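Local coordinates for quinoline 2-oxidoreductase large subunit (PDB 1T3Q), which carries the molybdenum–pterin cytosine dinucleotide cofactor of a molybdenum hydroxylase that oxidises quinoline at its 2-position, at residues Ala53-Val58 and Gly107-Val112; Glu140-Thr145 and Gly153-Asn158; Ser47-Phe52 and Gly113-Val118. All blocks are in the same frame, centred on the assembly; numbering follows the deposited sequence.

Contact 1: residues Ala53-Val58 and Gly107-Val112; sequences AHARIV and GVTRFV. With SO4 (sulfate ion), chain M.
A53-V58 and G107-V112 run antiparallel, A55 and T109 forming a hydrogen-bonded pair and R56 and V108 the non-hydrogen-bonded pair next to it. T109 N donates to A55 O at 2.8 Å, while A55 N returns a longer bond of 3.2 Å to T109 O. I57 N meets G107 O at 2.7 Å, but from well above the carbonyl plane, 59° out of it. I57 lays its CD1 at 3.6 Å from T109 CG2, the two side chains crossing at about a right angle; T109 chi1 of 62° puts OG1 between backbone N and carbonyl carbon and CG2 toward I57, and the hydroxyl is hydrogen-bonded to S50 OG. Strand 108-109 is outermost, within this chain, in the small antiparallel sheet 108-109, 55-61, 135-140 of the a/b hammerhead region of this family. H54 swings its ring across so that CD2 meets T109 O edge-on at 3.3 Å, while ND1 bonds to P142 O. Its NE2 holds, weakly, a water that also accepts from R110 NE at 2.8 Å. The extended R110 has V108 CG1 over one guanidinium face. At its edge NH1 bonds to sulfate O1 and NH2 to O3, each at 2.9 Å; NH2 also bonds to Y326, and NH1 forms a salt bridge with D159.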
loop_
_atom_site.group_PDB
_atom_site.type_symbol
_atom_site.label_atom_id
_atom_site.label_comp_id
_atom_site.label_asym_id
_atom_site.label_seq_id
_atom_site.Cartn_x
_atom_site.Cartn_y
_atom_site.Cartn_z
ATOM N N ALA B 53 -21.704 34.274 10.033
ATOM C CA ALA B 53 -20.414 34.596 10.629
ATOM C C ALA B 53 -20.401 34.264 12.119
ATOM O O ALA B 53 -19.383 33.836 12.661
ATOM C CB ALA B 53 -20.095 36.072 10.416
ATOM N N HIS B 54 -21.538 34.465 12.778
ATOM C CA HIS B 54 -21.647 34.177 14.204
ATOM C C HIS B 54 -23.108 33.871 14.505
ATOM O O HIS B 54 -23.978 34.718 14.308
ATOM C CB HIS B 54 -21.187 35.380 15.025
ATOM C CG HIS B 54 -20.955 35.068 16.470
ATOM N ND1 HIS B 54 -20.861 36.047 17.437
ATOM C CD2 HIS B 54 -20.772 33.889 17.111
ATOM C CE1 HIS B 54 -20.632 35.483 18.610
ATOM N NE2 HIS B 54 -20.574 34.175 18.439
ATOM N N ALA B 55 -23.379 32.662 14.978
ATOM C CA ALA B 55 -24.756 32.281 15.260
ATOM C C ALA B 55 -24.881 31.140 16.243
ATOM O O ALA B 55 -24.024 30.259 16.314
ATOM C CB ALA B 55 -25.461 31.905 13.957
ATOM N N ARG B 56 -25.961 31.165 17.013
ATOM C CA ARG B 56 -26.219 30.101 17.962
ATOM C C ARG B 56 -26.933 29.018 17.161
ATOM O O ARG B 56 -27.746 29.319 16.287
ATOM C CB ARG B 56 -27.127 30.597 19.090
ATOM C CG ARG B 56 -27.363 29.579 20.190
ATOM C CD ARG B 56 -28.117 30.213 21.349
ATOM N NE ARG B 56 -29.538 30.404 21.062
ATOM C CZ ARG B 56 -30.444 29.430 21.097
ATOM N NH1 ARG B 56 -31.713 29.694 20.821
ATOM N NH2 ARG B 56 -30.081 28.191 21.412
ATOM N N ILE B 57 -26.609 27.762 17.435
ATOM C CA ILE B 57 -27.254 26.660 16.743
ATOM C C ILE B 57 -28.396 26.194 17.638
ATOM O O ILE B 57 -28.180 25.473 18.614
ATOM C CB ILE B 57 -26.272 25.493 16.500
ATOM C CG1 ILE B 57 -25.096 25.980 15.646
ATOM C CG2 ILE B 57 -26.988 24.347 15.804
ATOM C CD1 ILE B 57 -24.028 24.932 15.409
ATOM N N VAL B 58 -29.606 26.629 17.305
ATOM C CA VAL B 58 -30.791 26.271 18.073
ATOM C C VAL B 58 -31.064 24.772 18.012
ATOM O O VAL B 58 -31.234 24.122 19.045
ATOM C CB VAL B 58 -32.031 27.024 17.552
ATOM C CG1 VAL B 58 -33.258 26.635 18.362
ATOM C CG2 VAL B 58 -31.796 28.528 17.636
ATOM N N GLY B 107 -23.355 24.049 19.135
ATOM C CA GLY B 107 -24.135 25.042 19.851
ATOM C C GLY B 107 -23.955 26.449 19.313
ATOM O O GLY B 107 -24.844 27.287 19.442
ATOM N N VAL B 108 -22.801 26.715 18.704
ATOM C CA VAL B 108 -22.529 28.035 18.149
ATOM C C VAL B 108 -21.503 27.934 17.023
ATOM O O VAL B 108 -20.605 27.095 17.074
ATOM C CB VAL B 108 -21.982 28.991 19.241
ATOM C CG1 VAL B 108 -20.699 28.433 19.825
ATOM C CG2 VAL B 108 -21.747 30.376 18.667
ATOM N N THR B 109 -21.655 28.768 15.999
ATOM C CA THR B 109 -20.705 28.783 14.889
ATOM C C THR B 109 -19.998 30.129 14.960
ATOM O O THR B 109 -20.609 31.132 15.327
ATOM C CB THR B 109 -21.402 28.612 13.513
ATOM O OG1 THR B 109 -22.308 29.698 13.272
ATOM C CG2 THR B 109 -22.177 27.304 13.483
ATOM N N ARG B 110 -18.715 30.160 14.610
ATOM C CA ARG B 110 -17.963 31.400 14.709
ATOM C C ARG B 110 -17.393 31.984 13.420
ATOM O O ARG B 110 -16.561 32.884 13.459
ATOM C CB ARG B 110 -16.867 31.229 15.751
ATOM C CG ARG B 110 -17.412 30.748 17.101
ATOM C CD ARG B 110 -16.363 30.850 18.184
ATOM N NE ARG B 110 -16.867 30.481 19.503
ATOM C CZ ARG B 110 -16.872 29.245 19.995
ATOM N NH1 ARG B 110 -17.350 29.022 21.213
ATOM N NH2 ARG B 110 -16.394 28.235 19.281
ATOM N N PHE B 111 -17.842 31.468 12.283
ATOM C CA PHE B 111 -17.431 32.001 10.990
ATOM C C PHE B 111 -18.132 31.268 9.857
ATOM O O PHE B 111 -18.436 30.081 9.964
ATOM C CB PHE B 111 -15.895 31.976 10.827
ATOM C CG PHE B 111 -15.301 30.609 10.611
ATOM C CD1 PHE B 111 -15.203 30.073 9.326
ATOM C CD2 PHE B 111 -14.797 29.877 11.677
ATOM C CE1 PHE B 111 -14.611 28.833 9.111
ATOM C CE2 PHE B 111 -14.201 28.626 11.473
ATOM C CZ PHE B 111 -14.107 28.104 10.189
ATOM N N VAL B 112 -18.440 32.001 8.793
ATOM C CA VAL B 112 -19.095 31.411 7.639
ATOM C C VAL B 112 -18.144 30.368 7.084
ATOM O O VAL B 112 -16.991 30.675 6.775
ATOM C CB VAL B 112 -19.378 32.467 6.554
ATOM C CG1 VAL B 112 -19.941 31.797 5.307
ATOM C CG2 VAL B 112 -20.361 33.497 7.087
HETATM S S SO4 M . -17.198 25.386 21.940
HETATM O O1 SO4 M . -17.611 26.559 22.734
HETATM O O2 SO4 M . -18.393 24.695 21.420
HETATM O O3 SO4 M . -16.348 25.825 20.813
HETATM O O4 SO4 M . -16.438 24.455 22.795
HETATM O O HOH W 1 -18.228 32.925 20.000
#

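Contact 2: residues Glu140-Thr145 and Gly153-Asn158; sequences ELPAVT and GEARAN
V144 packs on A155 and A157 where the two loops flanking the short helix 147-152 come back together: E140-T145 leads from strand 135-140 into that helix, and G153-N158 leads out of it. No hydrogen bond passes directly between the two loops, so their meeting is apolar, and V144 is its main wedge. With CG1 anti to the backbone N (chi1 177°), V144 has its other methyl, CG2, pushed into the bend of A155-A157. That methyl lies 3.8 Å from A157 CB and 4.1 Å from A155 CB. Further out, P142 offers the CB of its ring to A155 CB at 4.2 Å, and A155 CB also rests 4.0 Å from P142 O. Two asparagines beyond the loops deal with the polar backbone here. N363 spans both, taking a bond from V144 N through OD1 and giving one to A157 O through ND2; N164 accepts from A157 N and donates to A155 O. The backbone atoms beneath the valine methyl are thus already engaged, V144 CG2 sitting 3.5 Å from A155 O and 3.3 Å from A157 N.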
loop_
_atom_site.group_PDB
_atom_site.type_symbol
_atom_site.label_atom_id
_atom_site.label_comp_id
_atom_site.label_asym_id
_atom_site.label_seq_id
_atom_site.Cartn_x
_atom_site.Cartn_y
_atom_site.Cartn_z
ATOM N N GLU B 140 -28.835 34.126 14.397
ATOM C CA GLU B 140 -27.691 34.977 14.093
ATOM C C GLU B 140 -27.336 35.902 15.251
ATOM O O GLU B 140 -28.211 36.485 15.888
ATOM C CB GLU B 140 -27.960 35.796 12.828
ATOM C CG GLU B 140 -26.737 36.535 12.311
ATOM C CD GLU B 140 -26.930 37.086 10.912
ATOM O OE1 GLU B 140 -25.960 37.645 10.354
ATOM O OE2 GLU B 140 -28.048 36.960 10.370
ATOM N N LEU B 141 -26.041 36.019 15.520
ATOM C CA LEU B 141 -25.538 36.861 16.599
ATOM C C LEU B 141 -24.627 37.937 16.019
ATOM O O LEU B 141 -24.117 37.795 14.905
ATOM C CB LEU B 141 -24.738 36.017 17.594
ATOM C CG LEU B 141 -25.436 34.829 18.263
ATOM C CD1 LEU B 141 -24.403 33.945 18.949
ATOM C CD2 LEU B 141 -26.467 35.337 19.261
ATOM N N PRO B 142 -24.423 39.039 16.761
ATOM C CA PRO B 142 -23.547 40.097 16.248
ATOM C C PRO B 142 -22.150 39.515 16.057
ATOM O O PRO B 142 -21.620 38.841 16.942
ATOM C CB PRO B 142 -23.604 41.160 17.345
ATOM C CG PRO B 142 -23.887 40.351 18.587
ATOM C CD PRO B 142 -24.929 39.376 18.103
ATOM N N ALA B 143 -21.566 39.766 14.893
ATOM C CA ALA B 143 -20.247 39.239 14.583
ATOM C C ALA B 143 -19.186 40.325 14.528
ATOM O O ALA B 143 -19.496 41.504 14.343
ATOM C CB ALA B 143 -20.295 38.497 13.255
ATOM N N VAL B 144 -17.934 39.918 14.709
ATOM C CA VAL B 144 -16.807 40.840 14.642
ATOM C C VAL B 144 -16.337 40.714 13.200
ATOM O O VAL B 144 -15.791 39.688 12.799
ATOM C CB VAL B 144 -15.686 40.429 15.608
ATOM C CG1 VAL B 144 -14.500 41.373 15.459
ATOM C CG2 VAL B 144 -16.209 40.451 17.044
ATOM N N THR B 145 -16.558 41.769 12.426
ATOM C CA THR B 145 -16.238 41.762 11.005
ATOM C C THR B 145 -14.891 42.330 10.583
ATOM O O THR B 145 -14.575 42.346 9.394
ATOM C CB THR B 145 -17.331 42.504 10.232
ATOM O OG1 THR B 145 -17.427 43.845 10.731
ATOM C CG2 THR B 145 -18.678 41.810 10.424
ATOM N N GLY B 153 -15.375 47.548 19.137
ATOM C CA GLY B 153 -16.762 47.129 19.261
ATOM C C GLY B 153 -17.122 46.366 20.522
ATOM O O GLY B 153 -16.254 45.981 21.305
ATOM N N GLU B 154 -18.419 46.141 20.711
ATOM C CA GLU B 154 -18.912 45.423 21.878
ATOM C C GLU B 154 -18.954 43.916 21.642
ATOM O O GLU B 154 -18.788 43.131 22.574
ATOM C CB GLU B 154 -20.312 45.923 22.248
ATOM N N ALA B 155 -19.176 43.513 20.395
ATOM C CA ALA B 155 -19.246 42.093 20.066
ATOM C C ALA B 155 -17.924 41.363 20.303
ATOM O O ALA B 155 -16.842 41.934 20.142
ATOM C CB ALA B 155 -19.684 41.917 18.620
ATOM N N ARG B 156 -18.026 40.096 20.691
ATOM C CA ARG B 156 -16.859 39.258 20.941
ATOM C C ARG B 156 -16.898 38.112 19.925
ATOM O O ARG B 156 -17.880 37.373 19.852
ATOM C CB ARG B 156 -16.900 38.709 22.373
ATOM C CG ARG B 156 -15.632 37.969 22.793
ATOM C CD ARG B 156 -15.628 37.608 24.282
ATOM N NE ARG B 156 -15.696 38.792 25.139
ATOM C CZ ARG B 156 -15.491 38.787 26.455
ATOM N NH1 ARG B 156 -15.578 39.916 27.145
ATOM N NH2 ARG B 156 -15.188 37.658 27.083
ATOM N N ALA B 157 -15.834 37.973 19.138
ATOM C CA ALA B 157 -15.762 36.934 18.110
ATOM C C ALA B 157 -15.836 35.513 18.650
ATOM O O ALA B 157 -16.614 34.692 18.161
ATOM C CB ALA B 157 -14.480 37.102 17.289
ATOM N N ASN B 158 -15.023 35.228 19.661
ATOM C CA ASN B 158 -14.962 33.900 20.259
ATOM C C ASN B 158 -15.308 34.012 21.744
ATOM O O ASN B 158 -14.511 34.509 22.537
ATOM C CB ASN B 158 -13.551 33.339 20.053
ATOM C CG ASN B 158 -13.415 31.896 20.486
ATOM O OD1 ASN B 158 -12.668 31.121 19.877
ATOM N ND2 ASN B 158 -14.114 31.527 21.547
#

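Contact 3: residues Ser47-Phe52 and Gly113-Val118; sequences SLRSPF and GEIVAV
L48 sits opposite both V116 and A117, a classic beta bulge in the antiparallel pairing of strands 43-49 and 115-121, whose short segments here run 153° apart. L48 O takes V116 N at 2.9 Å and a second, weak bond from A117 N at 3.4 Å; L48 N closes the pair on A117 O at 2.9 Å. Beyond the bulge the contact is tight, with S50, G113 and E114 buried and joined by two backbone bonds. S50 N donates to E114 O at 2.8 Å, and G113 N answers to S50 O at 3.0 Å. A side chain on G113 would be jammed against the carbonyl oxygen of V112. E114 turns its carboxylate to R110 N and to Y326. R49, extended from CG to NE, reaches along G113 and sets NH1 2.8 Å from G113 O, which lies close to its guanidinium plane, while I115 CG1 lies over one face. An alanine in place of R49 would probably leave G113 O without this donor and E287 without its salt-bridge partner. At the other end the grip is looser: S47 is itself partly exposed, its OG merely lies 3.8 Å from V118 CG1, and its CB brushes I115 CG2. On the other side of the sheet V116 CG1 stands anti to the carbonyl carbon (chi1 -57°), which puts CG2 between backbone N and carbonyl carbon, 3.7 Å from L48 CG, the two chains slanting across each other. The L48 side chain goes on to V136 and that of V116 to Y138, both on strand 135-140, with T109 of strand 108-109 also touching V116. Within its own sheet, strand 115-121 lies between 71-76 and 43-49, and 43-49 passes the sheet on to 279-282.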
loop_
_atom_site.group_PDB
_atom_site.type_symbol
_atom_site.label_atom_id
_atom_site.label_comp_id
_atom_site.label_asym_id
_atom_site.label_seq_id
_atom_site.Cartn_x
_atom_site.Cartn_y
_atom_site.Cartn_z
ATOM N N SER B 47 -19.526 17.923 3.838
ATOM C CA SER B 47 -19.804 18.774 4.985
ATOM C C SER B 47 -20.889 19.821 4.785
ATOM O O SER B 47 -21.082 20.346 3.685
ATOM C CB SER B 47 -18.520 19.498 5.412
ATOM O OG SER B 47 -17.489 18.577 5.729
ATOM N N LEU B 48 -21.611 20.105 5.863
ATOM C CA LEU B 48 -22.622 21.151 5.856
ATOM C C LEU B 48 -21.933 22.232 6.679
ATOM O O LEU B 48 -21.439 21.960 7.777
ATOM C CB LEU B 48 -23.908 20.709 6.559
ATOM C CG LEU B 48 -24.923 21.843 6.758
ATOM C CD1 LEU B 48 -25.313 22.440 5.406
ATOM C CD2 LEU B 48 -26.157 21.316 7.487
ATOM N N ARG B 49 -21.889 23.448 6.151
ATOM C CA ARG B 49 -21.218 24.542 6.834
ATOM C C ARG B 49 -22.150 25.660 7.271
ATOM O O ARG B 49 -23.278 25.778 6.790
ATOM C CB ARG B 49 -20.132 25.110 5.924
ATOM C CG ARG B 49 -19.115 24.066 5.517
ATOM C CD ARG B 49 -18.231 24.522 4.374
ATOM N NE ARG B 49 -17.322 23.440 4.003
ATOM C CZ ARG B 49 -16.159 23.200 4.598
ATOM N NH1 ARG B 49 -15.743 23.977 5.590
ATOM N NH2 ARG B 49 -15.422 22.166 4.214
ATOM N N SER B 50 -21.651 26.477 8.189
ATOM C CA SER B 50 -22.395 27.607 8.711
ATOM C C SER B 50 -22.558 28.687 7.650
ATOM O O SER B 50 -21.609 29.033 6.939
ATOM C CB SER B 50 -21.670 28.193 9.929
ATOM O OG SER B 50 -22.217 29.447 10.293
ATOM N N PRO B 51 -23.780 29.218 7.509
ATOM C CA PRO B 51 -24.041 30.269 6.524
ATOM C C PRO B 51 -23.951 31.636 7.200
ATOM O O PRO B 51 -24.179 32.674 6.575
ATOM C CB PRO B 51 -25.450 29.938 6.052
ATOM C CG PRO B 51 -26.097 29.488 7.327
ATOM C CD PRO B 51 -25.043 28.615 7.981
ATOM N N PHE B 52 -23.610 31.623 8.487
ATOM C CA PHE B 52 -23.500 32.852 9.268
ATOM C C PHE B 52 -22.133 33.022 9.911
ATOM O O PHE B 52 -21.495 32.047 10.310
ATOM C CB PHE B 52 -24.570 32.883 10.366
ATOM C CG PHE B 52 -25.975 32.818 9.845
ATOM C CD1 PHE B 52 -26.732 31.660 9.990
ATOM C CD2 PHE B 52 -26.537 33.911 9.191
ATOM C CE1 PHE B 52 -28.034 31.591 9.490
ATOM C CE2 PHE B 52 -27.837 33.854 8.688
ATOM C CZ PHE B 52 -28.587 32.691 8.837
ATOM N N GLY B 113 -18.624 29.135 6.978
ATOM C CA GLY B 113 -17.797 28.060 6.466
ATOM C C GLY B 113 -17.420 27.027 7.509
ATOM O O GLY B 113 -16.935 25.950 7.161
ATOM N N GLU B 114 -17.629 27.337 8.791
ATOM C CA GLU B 114 -17.292 26.374 9.835
ATOM C C GLU B 114 -18.195 25.163 9.659
ATOM O O GLU B 114 -19.362 25.302 9.316
ATOM C CB GLU B 114 -17.498 26.981 11.229
ATOM C CG GLU B 114 -16.935 26.130 12.354
ATOM C CD GLU B 114 -16.936 26.855 13.694
ATOM O OE1 GLU B 114 -16.079 26.525 14.546
ATOM O OE2 GLU B 114 -17.790 27.751 13.893
ATOM N N ILE B 115 -17.660 23.971 9.888
ATOM C CA ILE B 115 -18.443 22.755 9.726
ATOM C C ILE B 115 -19.440 22.588 10.873
ATOM O O ILE B 115 -19.082 22.746 12.036
ATOM C CB ILE B 115 -17.524 21.519 9.669
ATOM C CG1 ILE B 115 -16.419 21.737 8.627
ATOM C CG2 ILE B 115 -18.337 20.287 9.313
ATOM C CD1 ILE B 115 -15.343 20.667 8.647
ATOM N N VAL B 116 -20.689 22.274 10.544
ATOM C CA VAL B 116 -21.712 22.078 11.566
ATOM C C VAL B 116 -22.210 20.638 11.550
ATOM O O VAL B 116 -22.833 20.168 12.504
ATOM C CB VAL B 116 -22.907 23.041 11.369
ATOM C CG1 VAL B 116 -22.414 24.479 11.373
ATOM C CG2 VAL B 116 -23.636 22.727 10.078
ATOM N N ALA B 117 -21.929 19.936 10.458
ATOM C CA ALA B 117 -22.327 18.544 10.323
ATOM C C ALA B 117 -21.554 17.871 9.200
ATOM O O ALA B 117 -21.181 18.517 8.223
ATOM C CB ALA B 117 -23.829 18.446 10.046
ATOM N N VAL B 118 -21.301 16.576 9.355
ATOM C CA VAL B 118 -20.604 15.812 8.330
ATOM C C VAL B 118 -21.412 14.573 7.972
ATOM O O VAL B 118 -22.088 13.978 8.820
ATOM C CB VAL B 118 -19.187 15.374 8.776
ATOM C CG1 VAL B 118 -18.280 16.589 8.869
ATOM C CG2 VAL B 118 -19.251 14.642 10.110
#

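Contacts 1 and 3, with centres about 9 Å apart, share their chain path: strand 43-49 is followed by 55-61, and 108-109 by 115-121, so contact 1 is nested within the loop closed by contact 3. They pack together where V112 CG2 lies 3.4 Å from F52 C. Contact 2 comes later in the chain, its centre about 11 Å from that of contact 1, and is tied to it by H54, whose O meets L141 N at 2.7 Å. The centres of contacts 2 and 3 are about 18 Å apart, yet they touch where E140 packs on F52. None of the segments contributes to the molybdenum or pterin pocket.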